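Local coordinates for protein uncharacterized tRNA/rRNA methyltransferase HI_0380 (Haemophilus influenzae, PDB 3ILK) that probably transfers methyl groups from S-adenosyl-L-methionine to tRNA or rRNA, as a member of the TrmH family of SPOUT methyltransferases, at residues A[176-187]-A[213-223]; A[95-104]-A[155-163]. One frame throughout, in Å; residues are numbered along the deposited sequence.

Overall arrangement
Interaction 2 comes first along the chain and joins helix 95-104 to helix 145-169 beside the parallel sheet of the SPOUT domain, near the centre of the chain. Interaction 1 opens only after it has closed and belongs to the separate C-terminal bundle of helices 180-197, 204-216 and 220-240. Helices 145-169 and 180-197 follow each other in the chain, and a short linker carries it from the SPOUT domain to the bundle. The centres lie about 36 Å apart and the nearest atoms about 18 Å apart, without touching. Both contacts reach the second subunit, so the dimer is joined at the SPOUT domain and again at the helical extension.

Interaction 1. Residues A[176-187]-A[213-223]; sequences NYPTTDQLAYFF and YYRAKLEKNEL
Tyr213 and Tyr214, at the end of helix 204-216, each receive a phenylalanine edge in a T-shaped stack within the C-terminal helical bundle. The rim of Phe186 points at a face of Tyr213, with centroids 5.6 Å apart, while the Tyr213 hydroxyl bonds to Tyr213 of the second subunit. At the next residue, the edge of Phe187 points at a face of Tyr214, planes at 70°, and a water links Tyr214 OH to Thr180 O, tying the tyrosine to the start of helix 180-197. Lys217 breaks the helix with positive phi, and its bent chain crosses the Tyr177 side chain at about a right angle, CD 3.7 Å from Tyr177 CE1. Leu218 packs its CD1 3.6 Å from Leu183 CD2, as its carbonyl oxygen lies at the edge of Tyr177. Glu219 sits at the N-cap position of helix 220-240, its N bonded to Glu222 OE1 and its carboxylate in a salt bridge with Arg211 of the second subunit. Lys220 N makes a weak hydrogen bond, 3.4 Å long, to Asn176 O. A first torsion of -176° carries Lys220 CG away from its own N, and CB and CG both lie against the Asn176 amide; farther out the chain crosses Gln182, which forms a capping box with Thr179. Leu223 lies between Pro178 and Phe186: its CD1 rests on Phe186 CB, and its CD2 is pressed tightly to Pro178 CB at 3.3 Å.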
loop_
_atom_site.group_PDB
_atom_site.type_symbol
_atom_site.label_atom_id
_atom_site.label_comp_id
_atom_site.label_asym_id
_atom_site.label_seq_id
_atom_site.Cartn_x
_atom_site.Cartn_y
_atom_site.Cartn_z
ATOM N N ASN A 176 20.472 -4.498 21.030
ATOM C CA ASN A 176 21.298 -3.342 21.363
ATOM C C ASN A 176 20.493 -2.061 21.644
ATOM O O ASN A 176 20.124 -1.288 20.731
ATOM C CB ASN A 176 22.369 -3.094 20.303
ATOM C CG ASN A 176 23.388 -2.061 20.749
ATOM O OD1 ASN A 176 23.530 -1.780 21.956
ATOM N ND2 ASN A 176 24.109 -1.478 19.780
ATOM N N TYR A 177 20.217 -1.868 22.928
ATOM C CA TYR A 177 19.675 -0.618 23.432
ATOM C C TYR A 177 20.741 -0.005 24.335
ATOM O O TYR A 177 21.462 -0.716 25.002
ATOM C CB TYR A 177 18.372 -0.836 24.205
ATOM C CG TYR A 177 17.147 -0.930 23.325
ATOM C CD1 TYR A 177 16.568 0.222 22.782
ATOM C CD2 TYR A 177 16.559 -2.167 23.032
ATOM C CE1 TYR A 177 15.438 0.150 21.964
ATOM C CE2 TYR A 177 15.421 -2.254 22.212
ATOM C CZ TYR A 177 14.869 -1.087 21.685
ATOM O OH TYR A 177 13.753 -1.143 20.877
ATOM N N PRO A 178 20.853 1.324 24.340
ATOM C CA PRO A 178 21.865 1.938 25.201
ATOM C C PRO A 178 21.613 1.653 26.685
ATOM O O PRO A 178 20.498 1.341 27.081
ATOM C CB PRO A 178 21.697 3.435 24.940
ATOM C CG PRO A 178 20.312 3.576 24.355
ATOM C CD PRO A 178 20.053 2.317 23.603
ATOM N N THR A 179 22.653 1.791 27.489
ATOM C CA THR A 179 22.528 1.590 28.926
ATOM C C THR A 179 21.962 2.871 29.523
ATOM O O THR A 179 21.902 3.903 28.847
ATOM C CB THR A 179 23.879 1.253 29.565
ATOM O OG1 THR A 179 24.812 2.316 29.310
ATOM C CG2 THR A 179 24.430 -0.036 28.994
ATOM N N THR A 180 21.539 2.791 30.781
ATOM C CA THR A 180 21.020 3.950 31.519
ATOM C C THR A 180 22.072 5.042 31.567
ATOM O O THR A 180 21.763 6.214 31.419
ATOM C CB THR A 180 20.671 3.606 33.037
ATOM O OG1 THR A 180 19.906 2.400 33.125
ATOM C CG2 THR A 180 19.833 4.721 33.648
ATOM N N ASP A 181 23.317 4.659 31.836
ATOM C CA ASP A 181 24.412 5.624 31.886
ATOM C C ASP A 181 24.713 6.231 30.492
ATOM O O ASP A 181 25.039 7.417 30.334
ATOM C CB ASP A 181 25.622 4.987 32.576
ATOM C CG ASP A 181 26.236 3.826 31.795
ATOM O OD1 ASP A 181 25.660 2.719 31.734
ATOM O OD2 ASP A 181 27.367 4.002 31.321
ATOM N N GLN A 182 24.573 5.443 29.447
ATOM C CA GLN A 182 24.843 6.015 28.135
ATOM C C GLN A 182 23.890 7.163 27.838
ATOM O O GLN A 182 24.334 8.274 27.484
ATOM C CB GLN A 182 24.826 4.941 27.076
ATOM C CG GLN A 182 26.135 4.220 26.990
ATOM C CD GLN A 182 26.022 2.850 26.379
ATOM O OE1 GLN A 182 24.928 2.336 26.204
ATOM N NE2 GLN A 182 27.151 2.245 26.074
ATOM N N LEU A 183 22.594 6.933 28.059
ATOM C CA LEU A 183 21.556 7.947 27.775
ATOM C C LEU A 183 21.723 9.153 28.701
ATOM O O LEU A 183 21.589 10.317 28.307
ATOM C CB LEU A 183 20.166 7.368 28.025
ATOM C CG LEU A 183 19.541 6.305 27.136
ATOM C CD1 LEU A 183 18.222 5.841 27.768
ATOM C CD2 LEU A 183 19.214 6.874 25.731
ATOM N N ALA A 184 22.048 8.866 29.947
ATOM C CA ALA A 184 22.240 9.909 30.909
ATOM C C ALA A 184 23.400 10.766 30.452
ATOM O O ALA A 184 23.292 11.988 30.454
ATOM C CB ALA A 184 22.522 9.298 32.339
ATOM N N TYR A 185 24.493 10.137 30.029
ATOM C CA TYR A 185 25.640 10.894 29.565
ATOM C C TYR A 185 25.182 11.833 28.458
ATOM O O TYR A 185 25.581 13.000 28.420
ATOM C CB TYR A 185 26.738 9.978 29.029
ATOM C CG TYR A 185 27.955 10.752 28.572
ATOM C CD1 TYR A 185 29.071 10.828 29.401
ATOM C CD2 TYR A 185 27.985 11.436 27.308
ATOM C CE1 TYR A 185 30.181 11.527 29.045
ATOM C CE2 TYR A 185 29.106 12.151 26.936
ATOM C CZ TYR A 185 30.206 12.183 27.829
ATOM O OH TYR A 185 31.374 12.837 27.553
ATOM N N PHE A 186 24.336 11.308 27.573
ATOM C CA PHE A 186 23.798 12.058 26.385
ATOM C C PHE A 186 22.983 13.279 26.804
ATOM O O PHE A 186 22.912 14.280 26.073
ATOM C CB PHE A 186 22.870 11.143 25.569
ATOM C CG PHE A 186 22.029 11.880 24.488
ATOM C CD1 PHE A 186 22.643 12.587 23.502
ATOM C CD2 PHE A 186 20.626 11.842 24.506
ATOM C CE1 PHE A 186 21.890 13.246 22.506
ATOM C CE2 PHE A 186 19.878 12.511 23.562
ATOM C CZ PHE A 186 20.500 13.194 22.545
ATOM N N PHE A 187 22.307 13.189 27.950
ATOM C CA PHE A 187 21.476 14.307 28.396
ATOM C C PHE A 187 22.369 15.403 28.952
ATOM O O PHE A 187 22.243 16.541 28.538
ATOM C CB PHE A 187 20.394 13.889 29.405
ATOM C CG PHE A 187 19.361 12.947 28.848
ATOM C CD1 PHE A 187 18.695 13.240 27.643
ATOM C CD2 PHE A 187 19.017 11.796 29.547
ATOM C CE1 PHE A 187 17.728 12.370 27.135
ATOM C CE2 PHE A 187 18.062 10.920 29.055
ATOM C CZ PHE A 187 17.424 11.195 27.847
ATOM N N TYR A 213 12.734 11.579 24.578
ATOM C CA TYR A 213 13.691 10.535 24.226
ATOM C C TYR A 213 13.418 9.203 24.921
ATOM O O TYR A 213 13.561 8.152 24.292
ATOM C CB TYR A 213 15.144 11.018 24.372
ATOM C CG TYR A 213 15.522 11.965 23.251
ATOM C CD1 TYR A 213 15.369 11.576 21.918
ATOM C CD2 TYR A 213 16.012 13.255 23.508
ATOM C CE1 TYR A 213 15.702 12.416 20.884
ATOM C CE2 TYR A 213 16.340 14.133 22.433
ATOM C CZ TYR A 213 16.181 13.693 21.132
ATOM O OH TYR A 213 16.477 14.516 20.041
ATOM N N TYR A 214 12.983 9.262 26.182
ATOM C CA TYR A 214 12.473 8.081 26.901
ATOM C C TYR A 214 11.222 7.501 26.218
ATOM O O TYR A 214 11.103 6.285 26.056
ATOM C CB TYR A 214 12.163 8.386 28.386
ATOM C CG TYR A 214 13.397 8.579 29.262
ATOM C CD1 TYR A 214 14.488 7.707 29.172
ATOM C CD2 TYR A 214 13.470 9.614 30.195
ATOM C CE1 TYR A 214 15.621 7.878 29.947
ATOM C CE2 TYR A 214 14.615 9.783 31.002
ATOM C CZ TYR A 214 15.680 8.914 30.866
ATOM O OH TYR A 214 16.819 9.051 31.644
ATOM N N ARG A 215 10.296 8.364 25.821
ATOM C CA ARG A 215 9.131 7.918 25.055
ATOM C C ARG A 215 9.578 7.225 23.753
ATOM O O ARG A 215 9.052 6.180 23.375
ATOM C CB ARG A 215 8.212 9.101 24.769
ATOM C CG ARG A 215 6.755 8.738 24.565
ATOM C CD ARG A 215 5.899 9.981 24.436
ATOM N NE ARG A 215 6.016 10.595 23.110
ATOM C CZ ARG A 215 6.536 11.798 22.871
ATOM N NH1 ARG A 215 6.992 12.549 23.866
ATOM N NH2 ARG A 215 6.589 12.257 21.627
ATOM N N ALA A 216 10.563 7.813 23.084
ATOM C CA ALA A 216 11.147 7.237 21.864
ATOM C C ALA A 216 11.707 5.819 22.068
ATOM O O ALA A 216 11.494 4.935 21.221
ATOM C CB ALA A 216 12.236 8.159 21.314
ATOM N N LYS A 217 12.387 5.623 23.206
ATOM C CA LYS A 217 13.195 4.431 23.488
ATOM C C LYS A 217 14.286 4.345 22.405
ATOM O O LYS A 217 14.159 3.636 21.397
ATOM C CB LYS A 217 12.339 3.161 23.559
ATOM C CG LYS A 217 12.787 2.189 24.692
ATOM C CD LYS A 217 12.681 0.694 24.325
ATOM C CE LYS A 217 11.292 0.313 23.791
ATOM N NZ LYS A 217 11.182 -1.135 23.411
ATOM N N LEU A 218 15.341 5.126 22.600
ATOM C CA LEU A 218 16.394 5.247 21.606
ATOM C C LEU A 218 17.085 3.912 21.361
ATOM O O LEU A 218 17.433 3.196 22.314
ATOM C CB LEU A 218 17.454 6.248 22.103
ATOM C CG LEU A 218 16.999 7.704 22.246
ATOM C CD1 LEU A 218 18.143 8.551 22.770
ATOM C CD2 LEU A 218 16.551 8.232 20.915
ATOM N N GLU A 219 17.307 3.576 20.090
ATOM C CA GLU A 219 18.235 2.484 19.807
ATOM C C GLU A 219 19.693 2.969 20.026
ATOM O O GLU A 219 19.970 4.177 19.978
ATOM C CB GLU A 219 18.004 1.912 18.416
ATOM C CG GLU A 219 16.711 1.097 18.307
ATOM C CD GLU A 219 16.251 0.879 16.867
ATOM O OE1 GLU A 219 17.098 0.880 15.953
ATOM O OE2 GLU A 219 15.034 0.704 16.643
ATOM N N LYS A 220 20.608 2.030 20.263
ATOM C CA LYS A 220 22.023 2.374 20.488
ATOM C C LYS A 220 22.627 3.093 19.280
ATOM O O LYS A 220 23.385 4.053 19.447
ATOM C CB LYS A 220 22.847 1.145 20.878
ATOM C CG LYS A 220 24.332 1.428 21.226
ATOM C CD LYS A 220 24.542 2.468 22.349
ATOM C CE LYS A 220 26.030 2.900 22.451
ATOM N NZ LYS A 220 26.941 1.738 22.758
ATOM N N ASN A 221 22.255 2.666 18.072
ATOM C CA ASN A 221 22.739 3.329 16.870
ATOM C C ASN A 221 22.136 4.731 16.678
ATOM O O ASN A 221 22.837 5.640 16.247
ATOM C CB ASN A 221 22.620 2.447 15.620
ATOM C CG ASN A 221 21.265 2.509 14.997
ATOM O OD1 ASN A 221 21.104 3.011 13.875
ATOM N ND2 ASN A 221 20.254 2.010 15.719
ATOM N N GLU A 222 20.862 4.902 17.040
ATOM C CA GLU A 222 20.265 6.238 17.169
ATOM C C GLU A 222 20.993 7.112 18.209
ATOM O O GLU A 222 21.351 8.288 17.941
ATOM C CB GLU A 222 18.782 6.126 17.522
ATOM C CG GLU A 222 17.928 5.530 16.407
ATOM C CD GLU A 222 16.538 5.117 16.856
ATOM O OE1 GLU A 222 16.290 5.032 18.072
ATOM O OE2 GLU A 222 15.665 4.873 15.978
ATOM N N LEU A 223 21.235 6.561 19.402
ATOM C CA LEU A 223 22.015 7.316 20.372
ATOM C C LEU A 223 23.350 7.708 19.718
ATOM O O LEU A 223 23.768 8.853 19.816
ATOM C CB LEU A 223 22.193 6.542 21.695
ATOM C CG LEU A 223 22.917 7.265 22.851
ATOM C CD1 LEU A 223 22.192 8.518 23.226
ATOM C CD2 LEU A 223 22.985 6.311 24.045
HETATM O O HOH W 1 19.149 7.920 31.541
#

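Interaction 2. Residues A[95-104]-A[155-163]; sequences PRECAEKVVA and ELRMAFLVQ
Ala99 and Ala159 meet methyl to methyl, CB to CB 3.6 Å, at the centre of two helices that cross at -55° with axes 8.4 Å apart at closest approach. The small side chains allow this close approach, and Ala99 CB also lies 3.3 Å from the carbonyl oxygen of Glu155, so helix 95-104 rests partly on the backbone of its partner. Leu156 reaches over from the flank: its CD2 lies against Val102 CB at 3.7 Å, and the two side chains continue onto strand 109-113, where Val102 touches Ile109 and Leu156 touches Ile111. The helix pair is thereby seated on the parallel sheet of the SPOUT fold. Toward the C-terminal end, Val103 places CG2 over the backbone of Phe160, 3.7 Å from its N, and CG1 beside the end of Gln163.

At the other end Pro95 CB packs on Glu155 CG. Pro95 also touches Ile134, a probable S-adenosyl-L-methionine-binding residue by similarity, which sets this end of the contact beside the likely cofactor pocket. Beyond the proline lies the polar edge. Glu155 is bent at chi2 (-64°), which turns its carboxylate back to Arg96. The guanidinium grips a single oxygen side-on: Arg96 NE is 3.0 Å and Arg96 NH1 3.1 Å from Glu155 OE1. That oxygen lies in the guanidinium plane, although the carboxylate plane is turned 67° from it. Glu155 OE1 also bonds Tyr154 OH of the second subunit, and Glu155 OE2 pairs with Arg96 of that subunit. The resulting charge network spans the dimer interface, and the buried carboxylate, held by several donors, is probably stabilised in its ionised form.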
loop_
_atom_site.group_PDB
_atom_site.type_symbol
_atom_site.label_atom_id
_atom_site.label_comp_id
_atom_site.label_asym_id
_atom_site.label_seq_id
_atom_site.Cartn_x
_atom_site.Cartn_y
_atom_site.Cartn_z
ATOM N N PRO A 95 -11.586 -9.790 3.625
ATOM C CA PRO A 95 -10.390 -10.425 3.061
ATOM C C PRO A 95 -9.126 -10.385 3.923
ATOM O O PRO A 95 -8.354 -11.338 3.892
ATOM C CB PRO A 95 -10.148 -9.610 1.791
ATOM C CG PRO A 95 -11.522 -9.221 1.359
ATOM C CD PRO A 95 -12.129 -8.802 2.672
ATOM N N ARG A 96 -8.919 -9.308 4.673
ATOM C CA ARG A 96 -7.748 -9.246 5.548
ATOM C C ARG A 96 -7.793 -10.339 6.636
ATOM O O ARG A 96 -6.889 -11.149 6.727
ATOM C CB ARG A 96 -7.603 -7.850 6.168
ATOM C CG ARG A 96 -6.201 -7.552 6.548
ATOM C CD ARG A 96 -5.888 -6.065 6.490
ATOM N NE ARG A 96 -5.980 -5.533 5.125
ATOM C CZ ARG A 96 -5.936 -4.232 4.809
ATOM N NH1 ARG A 96 -6.021 -3.870 3.530
ATOM N NH2 ARG A 96 -5.808 -3.290 5.759
ATOM N N GLU A 97 -8.842 -10.364 7.455
ATOM C CA GLU A 97 -8.985 -11.411 8.482
ATOM C C GLU A 97 -9.017 -12.773 7.818
ATOM O O GLU A 97 -8.435 -13.709 8.282
ATOM C CB GLU A 97 -10.281 -11.258 9.271
ATOM C CG GLU A 97 -10.267 -11.997 10.625
ATOM C CD GLU A 97 -11.664 -12.128 11.276
ATOM O OE1 GLU A 97 -12.557 -11.273 11.007
ATOM O OE2 GLU A 97 -11.853 -13.077 12.084
ATOM N N CYS A 98 -9.714 -12.874 6.704
ATOM C CA CYS A 98 -9.788 -14.153 6.022
ATOM C C CYS A 98 -8.386 -14.720 5.661
ATOM O O CYS A 98 -8.100 -15.889 5.919
ATOM C CB CYS A 98 -10.602 -14.012 4.763
ATOM S SG CYS A 98 -10.722 -15.613 3.990
ATOM N N ALA A 99 -7.532 -13.862 5.086
ATOM C CA ALA A 99 -6.158 -14.237 4.708
ATOM C C ALA A 99 -5.313 -14.635 5.933
ATOM O O ALA A 99 -4.521 -15.600 5.889
ATOM C CB ALA A 99 -5.491 -13.072 3.926
ATOM N N GLU A 100 -5.480 -13.918 7.038
ATOM C CA GLU A 100 -4.737 -14.305 8.228
ATOM C C GLU A 100 -5.118 -15.707 8.686
ATOM O O GLU A 100 -4.239 -16.477 9.078
ATOM C CB GLU A 100 -4.944 -13.334 9.372
ATOM C CG GLU A 100 -4.274 -12.013 9.112
ATOM C CD GLU A 100 -4.777 -10.961 10.050
ATOM O OE1 GLU A 100 -4.678 -9.759 9.687
ATOM O OE2 GLU A 100 -5.298 -11.349 11.133
ATOM N N LYS A 101 -6.412 -16.039 8.622
ATOM C CA LYS A 101 -6.833 -17.399 8.949
ATOM C C LYS A 101 -6.303 -18.426 7.968
ATOM O O LYS A 101 -5.924 -19.488 8.379
ATOM C CB LYS A 101 -8.349 -17.535 8.913
ATOM C CG LYS A 101 -9.112 -17.176 10.159
ATOM C CD LYS A 101 -10.579 -17.579 9.848
ATOM C CE LYS A 101 -11.563 -16.605 10.414
ATOM N NZ LYS A 101 -11.707 -16.828 11.904
ATOM N N VAL A 102 -6.419 -18.176 6.653
ATOM C CA VAL A 102 -5.942 -19.140 5.673
ATOM C C VAL A 102 -4.441 -19.455 5.928
ATOM O O VAL A 102 -4.039 -20.634 6.056
ATOM C CB VAL A 102 -6.256 -18.627 4.250
ATOM C CG1 VAL A 102 -5.791 -19.605 3.182
ATOM C CG2 VAL A 102 -7.826 -18.489 4.117
ATOM N N VAL A 103 -3.657 -18.397 6.115
ATOM C CA VAL A 103 -2.236 -18.512 6.241
ATOM C C VAL A 103 -1.836 -19.268 7.515
ATOM O O VAL A 103 -0.801 -19.923 7.534
ATOM C CB VAL A 103 -1.568 -17.096 6.240
ATOM C CG1 VAL A 103 -1.124 -16.675 7.667
ATOM C CG2 VAL A 103 -0.404 -17.108 5.321
ATOM N N ALA A 104 -2.636 -19.192 8.577
ATOM C CA ALA A 104 -2.311 -19.977 9.792
ATOM C C ALA A 104 -3.001 -21.389 9.754
ATOM O O ALA A 104 -2.835 -22.195 10.673
ATOM C CB ALA A 104 -2.767 -19.214 10.984
ATOM N N GLU A 155 -4.613 -10.293 -0.945
ATOM C CA GLU A 155 -4.616 -10.298 0.524
ATOM C C GLU A 155 -3.972 -11.586 1.005
ATOM O O GLU A 155 -3.249 -11.583 1.984
ATOM C CB GLU A 155 -6.045 -10.168 1.096
ATOM C CG GLU A 155 -6.645 -8.760 1.148
ATOM C CD GLU A 155 -5.926 -7.765 2.069
ATOM O OE1 GLU A 155 -6.538 -6.755 2.426
ATOM O OE2 GLU A 155 -4.764 -7.984 2.466
ATOM N N LEU A 156 -4.187 -12.682 0.282
ATOM C CA LEU A 156 -3.469 -13.919 0.577
ATOM C C LEU A 156 -1.943 -13.776 0.485
ATOM O O LEU A 156 -1.191 -14.137 1.437
ATOM C CB LEU A 156 -3.976 -15.089 -0.242
ATOM C CG LEU A 156 -5.406 -15.578 0.038
ATOM C CD1 LEU A 156 -5.771 -16.500 -1.118
ATOM C CD2 LEU A 156 -5.561 -16.293 1.434
ATOM N N ARG A 157 -1.471 -13.185 -0.598
ATOM C CA ARG A 157 -0.056 -13.016 -0.724
ATOM C C ARG A 157 0.488 -12.108 0.383
ATOM O O ARG A 157 1.557 -12.398 0.965
ATOM C CB ARG A 157 0.329 -12.465 -2.081
ATOM C CG ARG A 157 1.841 -12.436 -2.267
ATOM C CD ARG A 157 2.301 -12.048 -3.675
ATOM N NE ARG A 157 3.763 -12.175 -3.760
ATOM C CZ ARG A 157 4.395 -13.320 -4.010
ATOM N NH1 ARG A 157 3.717 -14.429 -4.233
ATOM N NH2 ARG A 157 5.704 -13.365 -4.013
HETATM N N MSE A 158 -0.237 -11.020 0.672
HETATM C CA MSE A 158 0.196 -10.074 1.731
HETATM C C MSE A 158 0.257 -10.772 3.090
HETATM O O MSE A 158 1.145 -10.501 3.870
HETATM C CB MSE A 158 -0.750 -8.876 1.866
HETATM C CG MSE A 158 -0.776 -7.965 0.653
HETATM SE SE MSE A 158 0.979 -7.166 0.303
HETATM C CE MSE A 158 1.055 -6.164 1.977
ATOM N N ALA A 159 -0.720 -11.640 3.371
ATOM C CA ALA A 159 -0.712 -12.405 4.626
ATOM C C ALA A 159 0.522 -13.316 4.699
ATOM O O ALA A 159 1.203 -13.360 5.714
ATOM C CB ALA A 159 -2.000 -13.204 4.769
ATOM N N PHE A 160 0.795 -14.018 3.597
ATOM C CA PHE A 160 1.969 -14.856 3.449
ATOM C C PHE A 160 3.306 -14.099 3.701
ATOM O O PHE A 160 4.177 -14.607 4.440
ATOM C CB PHE A 160 1.908 -15.532 2.069
ATOM C CG PHE A 160 3.174 -16.269 1.658
ATOM C CD1 PHE A 160 3.539 -17.476 2.269
ATOM C CD2 PHE A 160 3.968 -15.781 0.603
ATOM C CE1 PHE A 160 4.693 -18.158 1.871
ATOM C CE2 PHE A 160 5.122 -16.457 0.194
ATOM C CZ PHE A 160 5.481 -17.643 0.821
ATOM N N LEU A 161 3.430 -12.886 3.139
ATOM C CA LEU A 161 4.663 -12.103 3.221
ATOM C C LEU A 161 4.884 -11.548 4.617
ATOM O O LEU A 161 5.996 -11.575 5.118
ATOM C CB LEU A 161 4.687 -10.977 2.171
ATOM C CG LEU A 161 4.570 -11.418 0.686
ATOM C CD1 LEU A 161 4.366 -10.267 -0.287
ATOM C CD2 LEU A 161 5.760 -12.251 0.239
ATOM N N VAL A 162 3.815 -11.054 5.237
ATOM C CA VAL A 162 3.879 -10.474 6.577
ATOM C C VAL A 162 4.226 -11.584 7.584
ATOM O O VAL A 162 5.009 -11.379 8.489
ATOM C CB VAL A 162 2.546 -9.758 6.936
ATOM C CG1 VAL A 162 2.540 -9.285 8.380
ATOM C CG2 VAL A 162 2.308 -8.571 6.010
ATOM N N GLN A 163 3.660 -12.771 7.390
ATOM C CA GLN A 163 3.993 -13.920 8.229
ATOM C C GLN A 163 5.446 -14.373 8.074
ATOM O O GLN A 163 6.077 -14.762 9.052
ATOM C CB GLN A 163 3.046 -15.080 7.940
ATOM C CG GLN A 163 3.241 -16.291 8.829
ATOM C CD GLN A 163 2.724 -17.542 8.163
ATOM O OE1 GLN A 163 1.725 -18.131 8.600
ATOM N NE2 GLN A 163 3.374 -17.936 7.063
#